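PDB 3FTJ: macrolide export ATP-binding/permease protein MacB from Actinobacillus actinomycetemcomitans, which probably forms the inner-membrane pore and ATP-driven component of the MacAB-TdeA tripartite efflux system and confers resistance to macrolides, and is represented here by its periplasmic region. Local coordinates for residues Thr17-Asn22 against Asp205-Asn210; Arg93-Asp98 against Val106-Glu111. All blocks are in the same frame, centred on the assembly; numbering follows the deposited sequence.

In the fold
Both contacts reach the same mixed sheet of the periplasmic region, but on opposite sides of the chain's centre; their own centres lie about 26 Å apart. Along the sequence, interaction 2 is nested within the long loop that interaction 1 closes. Interaction 1 is direct strand pairing: four backbone hydrogen bonds join strands 15-20 and 206-209, and a fifth lies just beyond their ends, with one face largely buried and the other, where Phe19 and Met209 meet, partly exposed. Interaction 2 has no hydrogen bond across it. Instead, the loop 93-96 lays aliphatic side chains on strand 106-110, with Leu95 and the two valines buried and the polar end of Arg93 at the margin.

Interaction 1: Thr17-Asn22 against Asp205-Asn210; sequences TIFNGN and DFFIMN
The Phe207 ring carries Phe19 CB over one face, a CH-pi contact with CB 3.7 Å from the ring centroid and 26° off its normal. Backbone carbonyls of Asn20 and Gly21, where the strand ends, meet its rim: Gly21 O lies in plane at the edge, 3.3 Å from Phe207 CD2, and Asn20 O approaches CE2 near the ring plane. Met209 CE lies in plane at the other side of the rim, by CD1. With CG placed between the backbone N and carbonyl carbon (chi1 60°), Phe207 turns its ring onto the neighbouring segment. The Phe19 ring is tilted by only 22° from that of Phe207 but slid aside, so that the two barely overlap. Met209 CB sits at the Phe19 edge, while Met209 CG comes in obliquely to within 3.3 Å of Phe19 CE2. On the opposite face of the sheet, the Phe206 ring receives Ile18 CG2 obliquely, 3.9 Å from Phe206 CD1, and has Asp205 OD1 at its edge. His201 is the hydrogen-bond partner of that carboxylate oxygen.

These groups ride on antiparallel strands. Strand 15-20 lies between strands 175-180 and 206-209, antiparallel to both, so its pairing with 206-209 joins the two ends of the periplasmic chain. Thr17-Met209 and Phe19-Phe207 are hydrogen-bonded pairs, each with two reciprocal bonds; Phe19 N to Phe207 O, at 2.9 Å, runs nearly along the C=O axis. Beyond them, Gly21 N donates to Asp205 O at 3.1 Å from above the carbonyl plane. Between the two pairs, Ile18 and Ile208 lie side by side, their CG1 atoms 4.2 Å apart, and helix 186-201 covers them through Leu193, Thr194 and Leu197.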
loop_
_atom_site.group_PDB
_atom_site.type_symbol
_atom_site.label_atom_id
_atom_site.label_comp_id
_atom_site.label_asym_id
_atom_site.label_seq_id
_atom_site.Cartn_x
_atom_site.Cartn_y
_atom_site.Cartn_z
ATOM N N THR A 17 -3.894 2.874 -8.557
ATOM C CA THR A 17 -3.061 1.812 -8.005
ATOM C C THR A 17 -2.645 0.864 -9.118
ATOM O O THR A 17 -3.486 0.330 -9.844
ATOM C CB THR A 17 -3.792 1.028 -6.893
ATOM O OG1 THR A 17 -4.229 1.938 -5.873
ATOM C CG2 THR A 17 -2.870 -0.031 -6.266
ATOM N N ILE A 18 -1.340 0.674 -9.256
ATOM C CA ILE A 18 -0.792 -0.219 -10.261
ATOM C C ILE A 18 -0.473 -1.585 -9.643
ATOM O O ILE A 18 0.209 -1.665 -8.621
ATOM C CB ILE A 18 0.466 0.390 -10.879
ATOM C CG1 ILE A 18 0.182 1.835 -11.299
ATOM C CG2 ILE A 18 0.932 -0.438 -12.065
ATOM C CD1 ILE A 18 1.352 2.754 -11.144
ATOM N N PHE A 19 -0.978 -2.647 -10.269
ATOM C CA PHE A 19 -0.838 -4.014 -9.772
ATOM C C PHE A 19 -0.110 -4.901 -10.778
ATOM O O PHE A 19 -0.227 -4.701 -11.981
ATOM C CB PHE A 19 -2.218 -4.637 -9.545
ATOM C CG PHE A 19 -2.970 -4.056 -8.389
ATOM C CD1 PHE A 19 -2.755 -4.518 -7.104
ATOM C CD2 PHE A 19 -3.910 -3.062 -8.588
ATOM C CE1 PHE A 19 -3.449 -3.990 -6.038
ATOM C CE2 PHE A 19 -4.609 -2.536 -7.525
ATOM C CZ PHE A 19 -4.380 -3.002 -6.250
ATOM N N ASN A 20 0.610 -5.903 -10.280
ATOM C CA ASN A 20 1.188 -6.927 -11.140
ATOM C C ASN A 20 0.099 -7.739 -11.817
ATOM O O ASN A 20 -0.959 -7.969 -11.233
ATOM C CB ASN A 20 2.070 -7.871 -10.323
ATOM C CG ASN A 20 3.221 -7.156 -9.664
ATOM O OD1 ASN A 20 3.346 -7.151 -8.445
ATOM N ND2 ASN A 20 4.056 -6.527 -10.468
ATOM N N GLY A 21 0.360 -8.182 -13.041
ATOM C CA GLY A 21 -0.544 -9.095 -13.712
ATOM C C GLY A 21 -1.481 -8.423 -14.695
ATOM O O GLY A 21 -1.232 -7.300 -15.134
ATOM N N ASN A 22 -2.576 -9.109 -15.016
ATOM C CA ASN A 22 -3.477 -8.685 -16.085
ATOM C C ASN A 22 -4.865 -8.287 -15.601
ATOM O O ASN A 22 -5.653 -7.718 -16.355
ATOM C CB ASN A 22 -3.584 -9.787 -17.136
ATOM C CG ASN A 22 -2.238 -10.150 -17.736
ATOM O OD1 ASN A 22 -1.919 -11.328 -17.919
ATOM N ND2 ASN A 22 -1.438 -9.137 -18.043
ATOM N N ASP A 205 2.605 -5.830 -18.315
ATOM C CA ASP A 205 2.474 -6.925 -17.376
ATOM C C ASP A 205 1.965 -6.402 -16.042
ATOM O O ASP A 205 2.342 -6.897 -14.981
ATOM C CB ASP A 205 3.817 -7.634 -17.200
ATOM C CG ASP A 205 4.903 -6.708 -16.696
ATOM O OD1 ASP A 205 4.583 -5.569 -16.311
ATOM O OD2 ASP A 205 6.079 -7.124 -16.680
ATOM N N PHE A 206 1.101 -5.395 -16.112
ATOM C CA PHE A 206 0.559 -4.733 -14.931
ATOM C C PHE A 206 -0.789 -4.194 -15.339
ATOM O O PHE A 206 -1.103 -4.138 -16.526
ATOM C CB PHE A 206 1.454 -3.557 -14.527
ATOM C CG PHE A 206 1.638 -2.543 -15.621
ATOM C CD1 PHE A 206 0.733 -1.499 -15.781
ATOM C CD2 PHE A 206 2.699 -2.645 -16.503
ATOM C CE1 PHE A 206 0.893 -0.563 -16.801
ATOM C CE2 PHE A 206 2.868 -1.722 -17.526
ATOM C CZ PHE A 206 1.959 -0.677 -17.678
ATOM N N PHE A 207 -1.592 -3.787 -14.367
ATOM C CA PHE A 207 -2.854 -3.134 -14.685
ATOM C C PHE A 207 -3.115 -2.031 -13.677
ATOM O O PHE A 207 -2.550 -2.034 -12.582
ATOM C CB PHE A 207 -4.012 -4.134 -14.739
ATOM C CG PHE A 207 -4.253 -4.875 -13.451
ATOM C CD1 PHE A 207 -5.316 -4.532 -12.627
ATOM C CD2 PHE A 207 -3.434 -5.929 -13.073
ATOM C CE1 PHE A 207 -5.550 -5.219 -11.447
ATOM C CE2 PHE A 207 -3.667 -6.624 -11.891
ATOM C CZ PHE A 207 -4.725 -6.268 -11.080
ATOM N N ILE A 208 -3.958 -1.079 -14.060
ATOM C CA ILE A 208 -4.197 0.100 -13.243
ATOM C C ILE A 208 -5.635 0.129 -12.751
ATOM O O ILE A 208 -6.570 -0.123 -13.513
ATOM C CB ILE A 208 -3.866 1.381 -14.027
ATOM C CG1 ILE A 208 -2.410 1.343 -14.503
ATOM C CG2 ILE A 208 -4.130 2.617 -13.177
ATOM C CD1 ILE A 208 -1.900 2.670 -15.030
ATOM N N MET A 209 -5.795 0.411 -11.462
ATOM C CA MET A 209 -7.103 0.517 -10.834
ATOM C C MET A 209 -7.340 1.970 -10.465
ATOM O O MET A 209 -6.527 2.580 -9.778
ATOM C CB MET A 209 -7.154 -0.309 -9.550
ATOM C CG MET A 209 -6.956 -1.795 -9.717
ATOM S SD MET A 209 -8.512 -2.654 -9.998
ATOM C CE MET A 209 -8.450 -2.920 -11.767
ATOM N N ASN A 210 -8.460 2.516 -10.921
ATOM C CA ASN A 210 -8.871 3.863 -10.554
ATOM C C ASN A 210 -10.371 4.028 -10.743
ATOM O O ASN A 210 -11.077 3.058 -11.026
ATOM C CB ASN A 210 -8.104 4.907 -11.371
ATOM C CG ASN A 210 -8.163 4.640 -12.857
ATOM O OD1 ASN A 210 -9.084 3.990 -13.347
ATOM N ND2 ASN A 210 -7.180 5.147 -13.587
#

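Interaction 2: Arg93-Asp98 against Val106-Glu111; sequences RLLTED and VVVLDE
Leu95 meets two valines through its two methyl branches: CD1 lies 3.5 Å from Val106 CG2, and CD2 is equally close to Val108 CG2, at 3.5 Å. Both pairs are closer than methyl groups usually come. CG stands anti to the carbonyl carbon (chi1 -70°), and the fork beyond it spans the two valines, whose side chains project from the same face of strand 106-110. Leu95 and Val106 run antiparallel past one another, whereas Leu95 crosses Val108 at a slant. Around this centre the touching is lighter. Val108 CG2 also rests 3.9 Å from the carbonyl oxygen of Arg93, and Leu94 CD2 comes within 4.4 Å of Val108 CG1. The Arg93 guanidinium passes obliquely by Val106, with NH2 4.4 Å from Val106 CG1.

Polar interactions shape the loop behind these methyls. Arg93 NH1 makes a weak bond to Leu94 O and a salt bridge to Asp99, tying the loop to the helix that follows. The same Asp99 oxygen, OD2, accepts the backbone N of Thr96; Thr96 in turn caps a helix N just past Asp98, the reciprocal pattern of a capping box. Phe82 of helix 81-85 packs against Leu94, Leu95 and Val108, closing the aliphatic cluster with one aromatic ring. The valine strand, an interior one, is fixed between strand 133-141, parallel to it, and strand 155-159, antiparallel. Helix 97-102, strand 106-110 and helix 111-118 follow in succession, a helix-strand-helix unit of the MacB-like periplasmic core domain in which the Thr96 capping box and Asp110 N-cap start the two helices.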
loop_
_atom_site.group_PDB
_atom_site.type_symbol
_atom_site.label_atom_id
_atom_site.label_comp_id
_atom_site.label_asym_id
_atom_site.label_seq_id
_atom_site.Cartn_x
_atom_site.Cartn_y
_atom_site.Cartn_z
ATOM N N ARG A 93 2.460 8.447 16.363
ATOM C CA ARG A 93 2.896 9.102 15.135
ATOM C C ARG A 93 2.863 8.148 13.935
ATOM O O ARG A 93 2.759 6.929 14.099
ATOM C CB ARG A 93 4.308 9.662 15.300
ATOM C CG ARG A 93 5.406 8.599 15.241
ATOM C CD ARG A 93 6.790 9.210 15.368
ATOM N NE ARG A 93 7.868 8.218 15.347
ATOM C CZ ARG A 93 8.409 7.711 14.241
ATOM N NH1 ARG A 93 7.962 8.085 13.049
ATOM N NH2 ARG A 93 9.396 6.822 14.324
ATOM N N LEU A 94 2.953 8.715 12.734
ATOM C CA LEU A 94 3.034 7.944 11.498
ATOM C C LEU A 94 4.489 7.801 11.060
ATOM O O LEU A 94 5.389 8.393 11.668
ATOM C CB LEU A 94 2.239 8.627 10.379
ATOM C CG LEU A 94 0.745 8.867 10.598
ATOM C CD1 LEU A 94 0.132 9.481 9.347
ATOM C CD2 LEU A 94 0.034 7.574 10.963
ATOM N N LEU A 95 4.720 7.023 10.004
ATOM C CA LEU A 95 6.064 6.876 9.456
ATOM C C LEU A 95 6.543 8.207 8.916
ATOM O O LEU A 95 5.738 9.024 8.452
ATOM C CB LEU A 95 6.111 5.853 8.318
ATOM C CG LEU A 95 5.927 4.354 8.569
ATOM C CD1 LEU A 95 6.838 3.859 9.683
ATOM C CD2 LEU A 95 4.502 4.062 8.896
ATOM N N THR A 96 7.859 8.401 8.963
ATOM C CA THR A 96 8.510 9.577 8.409
ATOM C C THR A 96 9.481 9.163 7.308
ATOM O O THR A 96 9.762 7.974 7.117
ATOM C CB THR A 96 9.323 10.324 9.481
ATOM O OG1 THR A 96 10.293 9.437 10.047
ATOM C CG2 THR A 96 8.419 10.847 10.581
ATOM N N GLU A 97 10.003 10.151 6.589
ATOM C CA GLU A 97 11.000 9.894 5.559
ATOM C C GLU A 97 12.229 9.250 6.183
ATOM O O GLU A 97 12.910 8.437 5.550
ATOM C CB GLU A 97 11.376 11.196 4.849
ATOM C CG GLU A 97 12.537 11.075 3.882
ATOM C CD GLU A 97 12.944 12.424 3.302
ATOM O OE1 GLU A 97 12.050 13.174 2.864
ATOM O OE2 GLU A 97 14.156 12.732 3.285
ATOM N N ASP A 98 12.501 9.602 7.437
ATOM C CA ASP A 98 13.653 9.045 8.132
ATOM C C ASP A 98 13.473 7.552 8.426
ATOM O O ASP A 98 14.429 6.785 8.381
ATOM C CB ASP A 98 13.923 9.811 9.425
ATOM C CG ASP A 98 15.000 9.163 10.265
ATOM O OD1 ASP A 98 14.654 8.431 11.223
ATOM O OD2 ASP A 98 16.196 9.372 9.959
ATOM N N VAL A 106 9.905 -0.129 12.757
ATOM C CA VAL A 106 8.806 0.487 13.476
ATOM C C VAL A 106 7.522 0.097 12.781
ATOM O O VAL A 106 7.513 -0.158 11.577
ATOM C CB VAL A 106 8.922 2.036 13.509
ATOM C CG1 VAL A 106 10.146 2.471 14.331
ATOM C CG2 VAL A 106 8.986 2.599 12.099
ATOM N N VAL A 107 6.435 0.049 13.533
ATOM C CA VAL A 107 5.176 -0.345 12.945
ATOM C C VAL A 107 4.046 0.575 13.372
ATOM O O VAL A 107 4.027 1.088 14.498
ATOM C CB VAL A 107 4.855 -1.838 13.263
ATOM C CG1 VAL A 107 4.761 -2.070 14.754
ATOM C CG2 VAL A 107 3.581 -2.253 12.575
ATOM N N VAL A 108 3.120 0.807 12.453
ATOM C CA VAL A 108 1.899 1.534 12.766
ATOM C C VAL A 108 0.737 0.540 12.770
ATOM O O VAL A 108 0.543 -0.196 11.806
ATOM C CB VAL A 108 1.648 2.683 11.759
ATOM C CG1 VAL A 108 0.279 3.301 11.978
ATOM C CG2 VAL A 108 2.749 3.747 11.876
ATOM N N LEU A 109 -0.025 0.506 13.861
ATOM C CA LEU A 109 -1.113 -0.452 13.992
ATOM C C LEU A 109 -2.444 0.043 13.433
ATOM O O LEU A 109 -2.747 1.236 13.424
ATOM C CB LEU A 109 -1.302 -0.870 15.448
ATOM C CG LEU A 109 -0.124 -1.553 16.134
ATOM C CD1 LEU A 109 -0.572 -2.068 17.494
ATOM C CD2 LEU A 109 0.405 -2.687 15.280
ATOM N N ASP A 110 -3.223 -0.915 12.959
ATOM C CA ASP A 110 -4.616 -0.720 12.604
ATOM C C ASP A 110 -5.420 -0.568 13.899
ATOM O O ASP A 110 -5.020 -1.068 14.947
ATOM C CB ASP A 110 -5.073 -1.971 11.853
ATOM C CG ASP A 110 -6.448 -1.855 11.305
ATOM O OD1 ASP A 110 -6.585 -1.861 10.060
ATOM O OD2 ASP A 110 -7.393 -1.769 12.117
ATOM N N GLU A 111 -6.549 0.126 13.827
ATOM C CA GLU A 111 -7.425 0.281 14.979
ATOM C C GLU A 111 -7.772 -1.084 15.563
ATOM O O GLU A 111 -7.610 -1.332 16.763
ATOM C CB GLU A 111 -8.706 1.001 14.557
ATOM C CG GLU A 111 -9.474 1.638 15.684
ATOM C CD GLU A 111 -8.933 3.005 16.046
ATOM O OE1 GLU A 111 -7.697 3.130 16.184
ATOM O OE2 GLU A 111 -9.743 3.951 16.195
#